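Local structure of phenol hydroxylase component phL (3U52) at residues Met67-Val73 with Ala270-Glu274; Leu229-Met234 with Leu300-Val305. The protein is a subunit of phenol hydroxylase, a bacterial multicomponent monooxygenase, and probably supports the hydroxylation of phenols as the non-catalytic partner of the diiron subunit. One frame throughout, in Å; residues are numbered along the deposited sequence.

Contact 1: residues Met67-Val73 with Ala270-Glu274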
loop_
_atom_site.group_PDB
_atom_site.type_symbol
_atom_site.label_atom_id
_atom_site.label_comp_id
_atom_site.label_asym_id
_atom_site.label_seq_id
_atom_site.Cartn_x
_atom_site.Cartn_y
_atom_site.Cartn_z
ATOM N N MET D 67 -2.636 -7.494 40.337
ATOM C CA MET D 67 -3.789 -7.209 39.474
ATOM C C MET D 67 -4.515 -8.481 39.143
ATOM O O MET D 67 -3.892 -9.470 38.709
ATOM C CB MET D 67 -3.367 -6.600 38.154
ATOM C CG MET D 67 -2.585 -5.325 38.318
ATOM S SD MET D 67 -3.551 -3.879 38.755
ATOM C CE MET D 67 -4.343 -3.507 37.167
ATOM N N GLU D 68 -5.838 -8.432 39.270
ATOM C CA GLU D 68 -6.679 -9.518 38.805
ATOM C C GLU D 68 -6.350 -9.772 37.335
ATOM O O GLU D 68 -6.237 -10.920 36.906
ATOM C CB GLU D 68 -8.169 -9.195 38.981
ATOM C CG GLU D 68 -9.100 -10.394 38.653
ATOM C CD GLU D 68 -10.327 -9.991 37.792
ATOM O OE1 GLU D 68 -11.461 -9.953 38.339
ATOM O OE2 GLU D 68 -10.155 -9.713 36.567
ATOM N N ASP D 69 -6.136 -8.700 36.575
ATOM C CA ASP D 69 -5.935 -8.831 35.125
ATOM C C ASP D 69 -5.013 -7.722 34.603
ATOM O O ASP D 69 -5.443 -6.599 34.510
ATOM C CB ASP D 69 -7.313 -8.775 34.457
ATOM C CG ASP D 69 -7.265 -9.061 32.980
ATOM O OD1 ASP D 69 -6.155 -9.236 32.429
ATOM O OD2 ASP D 69 -8.365 -9.097 32.363
ATOM N N TRP D 70 -3.753 -8.022 34.271
ATOM C CA TRP D 70 -2.828 -6.952 33.820
ATOM C C TRP D 70 -3.224 -6.240 32.498
ATOM O O TRP D 70 -2.781 -5.117 32.233
ATOM C CB TRP D 70 -1.385 -7.445 33.743
ATOM C CG TRP D 70 -0.620 -7.279 35.019
ATOM C CD1 TRP D 70 -0.220 -8.279 35.877
ATOM C CD2 TRP D 70 -0.151 -6.040 35.595
ATOM N NE1 TRP D 70 0.465 -7.732 36.947
ATOM C CE2 TRP D 70 0.522 -6.369 36.802
ATOM C CE3 TRP D 70 -0.260 -4.686 35.221
ATOM C CZ2 TRP D 70 1.094 -5.394 37.636
ATOM C CZ3 TRP D 70 0.320 -3.716 36.034
ATOM C CH2 TRP D 70 0.984 -4.082 37.249
ATOM N N CYS D 71 -4.014 -6.917 31.656
ATOM C CA CYS D 71 -4.689 -6.285 30.493
ATOM C C CYS D 71 -5.758 -5.239 30.824
ATOM O O CYS D 71 -6.285 -4.609 29.912
ATOM C CB CYS D 71 -5.332 -7.332 29.603
ATOM S SG CYS D 71 -4.121 -8.430 28.993
ATOM N N ALA D 72 -6.096 -5.060 32.105
ATOM C CA ALA D 72 -6.797 -3.853 32.532
ATOM C C ALA D 72 -5.979 -2.601 32.160
ATOM O O ALA D 72 -6.542 -1.514 31.948
ATOM C CB ALA D 72 -7.025 -3.864 34.044
ATOM N N VAL D 73 -4.658 -2.723 32.130
ATOM C CA VAL D 73 -3.830 -1.586 31.736
ATOM C C VAL D 73 -3.736 -1.611 30.219
ATOM O O VAL D 73 -3.181 -2.554 29.650
ATOM C CB VAL D 73 -2.430 -1.616 32.392
ATOM C CG1 VAL D 73 -1.512 -0.596 31.743
ATOM C CG2 VAL D 73 -2.528 -1.366 33.906
ATOM N N ALA D 270 -5.402 2.579 36.671
ATOM C CA ALA D 270 -5.840 1.184 36.740
ATOM C C ALA D 270 -5.158 0.432 37.874
ATOM O O ALA D 270 -5.800 -0.380 38.540
ATOM C CB ALA D 270 -5.623 0.482 35.393
ATOM N N VAL D 271 -3.865 0.714 38.102
ATOM C CA VAL D 271 -3.099 0.040 39.179
ATOM C C VAL D 271 -3.512 0.555 40.594
ATOM O O VAL D 271 -3.797 -0.234 41.494
ATOM C CB VAL D 271 -1.574 0.155 38.919
ATOM C CG1 VAL D 271 -0.780 -0.525 39.997
ATOM C CG2 VAL D 271 -1.226 -0.516 37.597
ATOM N N ALA D 272 -3.560 1.872 40.764
ATOM C CA ALA D 272 -4.088 2.478 41.986
ATOM C C ALA D 272 -5.582 2.145 42.287
ATOM O O ALA D 272 -5.934 1.819 43.411
ATOM C CB ALA D 272 -3.854 3.975 41.967
ATOM N N GLY D 273 -6.445 2.214 41.291
ATOM C CA GLY D 273 -7.853 1.847 41.453
ATOM C C GLY D 273 -8.129 0.385 41.712
ATOM O O GLY D 273 -9.217 0.027 42.145
ATOM N N GLU D 274 -7.156 -0.482 41.460
ATOM C CA GLU D 274 -7.373 -1.904 41.660
ATOM C C GLU D 274 -7.666 -2.247 43.159
ATOM O O GLU D 274 -8.624 -2.942 43.455
ATOM C CB GLU D 274 -6.187 -2.704 41.142
ATOM C CG GLU D 274 -6.282 -4.237 41.381
ATOM C CD GLU D 274 -6.958 -4.994 40.240
ATOM O OE1 GLU D 274 -7.446 -4.350 39.284
ATOM O OE2 GLU D 274 -6.974 -6.246 40.290
HETATM O O HOH W 1 -7.333 -6.323 36.951
#

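Contact 2: residues Leu229-Met234 with Leu300-Val305. With XE (xenon), chain B.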
loop_
_atom_site.group_PDB
_atom_site.type_symbol
_atom_site.label_atom_id
_atom_site.label_comp_id
_atom_site.label_asym_id
_atom_site.label_seq_id
_atom_site.Cartn_x
_atom_site.Cartn_y
_atom_site.Cartn_z
ATOM N N LEU D 229 10.108 21.054 34.380
ATOM C CA LEU D 229 11.175 21.964 34.804
ATOM C C LEU D 229 12.042 22.370 33.634
ATOM O O LEU D 229 12.317 23.548 33.429
ATOM C CB LEU D 229 12.059 21.342 35.901
ATOM C CG LEU D 229 13.256 22.182 36.390
ATOM C CD1 LEU D 229 12.801 23.476 37.060
ATOM C CD2 LEU D 229 14.094 21.345 37.352
ATOM N N VAL D 230 12.474 21.381 32.866
ATOM C CA VAL D 230 13.430 21.618 31.779
ATOM C C VAL D 230 12.799 22.213 30.488
ATOM O O VAL D 230 13.270 23.240 29.961
ATOM C CB VAL D 230 14.258 20.357 31.467
ATOM C CG1 VAL D 230 15.234 20.642 30.304
ATOM C CG2 VAL D 230 15.046 19.920 32.695
ATOM N N TYR D 231 11.747 21.573 29.978
ATOM C CA TYR D 231 11.241 21.953 28.651
ATOM C C TYR D 231 10.114 22.957 28.692
ATOM O O TYR D 231 9.684 23.421 27.627
ATOM C CB TYR D 231 10.870 20.711 27.815
ATOM C CG TYR D 231 12.051 19.776 27.655
ATOM C CD1 TYR D 231 12.165 18.638 28.421
ATOM C CD2 TYR D 231 13.082 20.088 26.797
ATOM C CE1 TYR D 231 13.291 17.781 28.295
ATOM C CE2 TYR D 231 14.181 19.255 26.659
ATOM C CZ TYR D 231 14.277 18.112 27.406
ATOM O OH TYR D 231 15.400 17.324 27.246
ATOM N N ASP D 232 9.643 23.285 29.889
ATOM C CA ASP D 232 8.748 24.404 30.082
ATOM C C ASP D 232 9.424 25.554 30.799
ATOM O O ASP D 232 9.577 26.633 30.230
ATOM C CB ASP D 232 7.527 24.000 30.872
ATOM C CG ASP D 232 6.448 23.371 30.009
ATOM O OD1 ASP D 232 6.584 23.351 28.752
ATOM O OD2 ASP D 232 5.453 22.864 30.599
ATOM N N LYS D 233 9.814 25.326 32.056
ATOM C CA LYS D 233 10.342 26.423 32.880
ATOM C C LYS D 233 11.736 26.895 32.474
ATOM O O LYS D 233 11.919 28.083 32.203
ATOM C CB LYS D 233 10.185 26.114 34.381
ATOM C CG LYS D 233 8.708 26.087 34.698
ATOM C CD LYS D 233 8.411 25.516 36.043
ATOM C CE LYS D 233 7.060 24.791 36.102
ATOM N NZ LYS D 233 5.890 25.687 35.875
ATOM N N MET D 234 12.705 25.983 32.371
ATOM C CA MET D 234 14.000 26.357 31.826
ATOM C C MET D 234 13.863 26.918 30.409
ATOM O O MET D 234 14.547 27.892 30.060
ATOM C CB MET D 234 14.934 25.169 31.841
ATOM C CG MET D 234 16.364 25.508 32.090
ATOM S SD MET D 234 17.334 24.045 32.639
ATOM C CE MET D 234 16.317 23.504 34.021
ATOM N N LEU D 300 19.959 21.847 39.511
ATOM C CA LEU D 300 19.664 22.319 38.176
ATOM C C LEU D 300 18.734 23.530 38.209
ATOM O O LEU D 300 18.946 24.495 37.481
ATOM C CB LEU D 300 19.065 21.190 37.319
ATOM C CG LEU D 300 18.726 21.467 35.843
ATOM C CD1 LEU D 300 20.019 21.714 34.996
ATOM C CD2 LEU D 300 17.909 20.319 35.248
ATOM N N ALA D 301 17.673 23.467 39.003
ATOM C CA ALA D 301 16.763 24.610 39.080
ATOM C C ALA D 301 17.548 25.815 39.612
ATOM O O ALA D 301 17.443 26.896 39.048
ATOM C CB ALA D 301 15.536 24.314 39.942
ATOM N N GLU D 302 18.390 25.597 40.631
ATOM C CA GLU D 302 19.115 26.689 41.290
ATOM C C GLU D 302 20.091 27.393 40.342
ATOM O O GLU D 302 20.358 28.585 40.482
ATOM C CB GLU D 302 19.862 26.177 42.533
ATOM C CG GLU D 302 18.940 25.941 43.739
ATOM C CD GLU D 302 19.615 25.266 44.956
ATOM O OE1 GLU D 302 18.985 25.321 46.043
ATOM O OE2 GLU D 302 20.732 24.672 44.855
ATOM N N ALA D 303 20.629 26.631 39.391
ATOM C CA ALA D 303 21.651 27.125 38.474
ATOM C C ALA D 303 21.046 27.805 37.247
ATOM O O ALA D 303 21.770 28.230 36.356
ATOM C CB ALA D 303 22.567 25.990 38.063
ATOM N N SER D 304 19.719 27.894 37.203
ATOM C CA SER D 304 19.027 28.324 35.986
ATOM C C SER D 304 17.819 29.150 36.360
ATOM O O SER D 304 17.932 30.359 36.576
ATOM C CB SER D 304 18.621 27.116 35.094
ATOM O OG SER D 304 17.745 26.223 35.776
ATOM N N VAL D 305 16.672 28.498 36.458
ATOM C CA VAL D 305 15.397 29.213 36.504
ATOM C C VAL D 305 14.993 29.608 37.952
ATOM O O VAL D 305 14.145 30.465 38.146
ATOM C CB VAL D 305 14.270 28.427 35.704
ATOM C CG1 VAL D 305 13.918 27.104 36.391
ATOM C CG2 VAL D 305 13.035 29.272 35.523
HETATM XE XE XE B . 6.968 19.754 29.139
#

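Contact 1: residues Met67-Val73 with Ala270-Glu274
Glu274 reaches across from helix 251-274 to the loop at Glu68, and its carboxylate grips two successive backbone N-H groups. One is held directly: the N of Glu68 donates to OE2 of Glu274 over 2.7 Å, almost straight at 176°, although it meets the oxygen from above the carboxylate plane, 35° out of it. The other is held through a water, which accepts from the N of Asp69 and donates to Glu274 OE1. A glutamate suits this place, since its chain spans the gap and its two oxygens can serve neighbouring amides. Its CG stands anti to the backbone N (chi1 177°) and the chain then bends at chi2, which brings OE2 to the N of Glu68 and leaves OE1 to the water.

Met67 lies obliquely across this glutamate chain, its sulfur 3.7 Å from CB of Glu274 (SD to CB). Bends at chi2 and chi3 fold the methionine so that its methyl ends 3.7 Å from the carbonyl oxygen of Ala270 (CE to O). The flexible thioether can thus follow both the glutamate and the helix backbone. Its CG, meanwhile, sits over the centre of one face of the Trp70 ring, 3.5 Å above the plane. Farther along, Val271 pushes its CG2 branch between the loop's apolar groups, 3.9 Å from CZ3 of Trp70 and 4.0 Å from CG2 of Val73. CG2 of Val73 also touches CB of Ala270, whose small side chain lets the loop come close.

Loop 67-73 thereby docks on the C-terminal part of helix 251-274. Phe212 of helix 211-240 packs on both Trp70 and Val271, helix 147-175 meets Trp70 and Val73 through Val149, and Asn278 of helix 276-302 touches Met67.

Contact 2: residues Leu229-Met234 with Leu300-Val305
Two leucines with nearly the same torsions face each other here: Leu229 (chi1 178°) and Leu300 (chi1 -178°) both extend CG away from their own backbone N, which carries their branched ends toward the facing segment. The Leu229 end goes mainly to other partners, with CD1 lying 3.9 Å from CG1 of Val305 and 4.1 Å from CB of Ala301. These leucine and valine side chains slide past each other in opposite directions, and the small alanine allows the leucine fork to approach the helix backbone. Leu300 is crossed at about a right angle by two side chains: CG2 of Val230 comes to 3.9 Å from its CD2, and the methyl of Met234 to 3.6 Å from its CG (CE to CG). The bend at chi3 of Met234 puts that methyl beside the serine as well, 3.5 Å from OG of Ser304.

Here helix 211-240 packs on the end of helix 276-302 and the turn that follows it, in an all-helical fold, where the chain heads toward helix 307-322. Ser304 suits the turn because its hydroxyl folds back and donates to the carbonyl oxygen of Leu300, 2.7 Å from OG to O, satisfying its polar group beside a methionine. Val305, just beyond, lays CG2 against the backbone carbonyl of Lys233, whose amine forms a salt bridge with Glu316.

Helix 211-240 has a pi-type turn here, in which the N of Met234 bonds to the O of Leu229. On this turn Asp232 turns the face of its carboxylate to a bound xenon, OD1 being 3.6 Å from the atom. Tyr227 and Tyr257 also line that xenon pocket, while Leu310 of helix 307-322 packs on both Leu229 and Ala301.

From the N terminus, the chain first passes through loop 67-73, which precedes helix 81-105. It then runs through several helices to 229-234 on helix 211-240, and on to 270-274 on helix 251-274, where contact 1 closes a loop with 196 residues between its segments. Contact 2 closes later, when the end of helix 276-302 returns to 229-234 after 65 residues. Their segments alternate, so the two closures cross. Contact 1 ties the early loop to helix 251-274, and contact 2 joins helix 211-240 to the end of helix 276-302 and the turn beyond it. The centres of the two contacts are 35 Å apart, on opposite sides of the chain's centre.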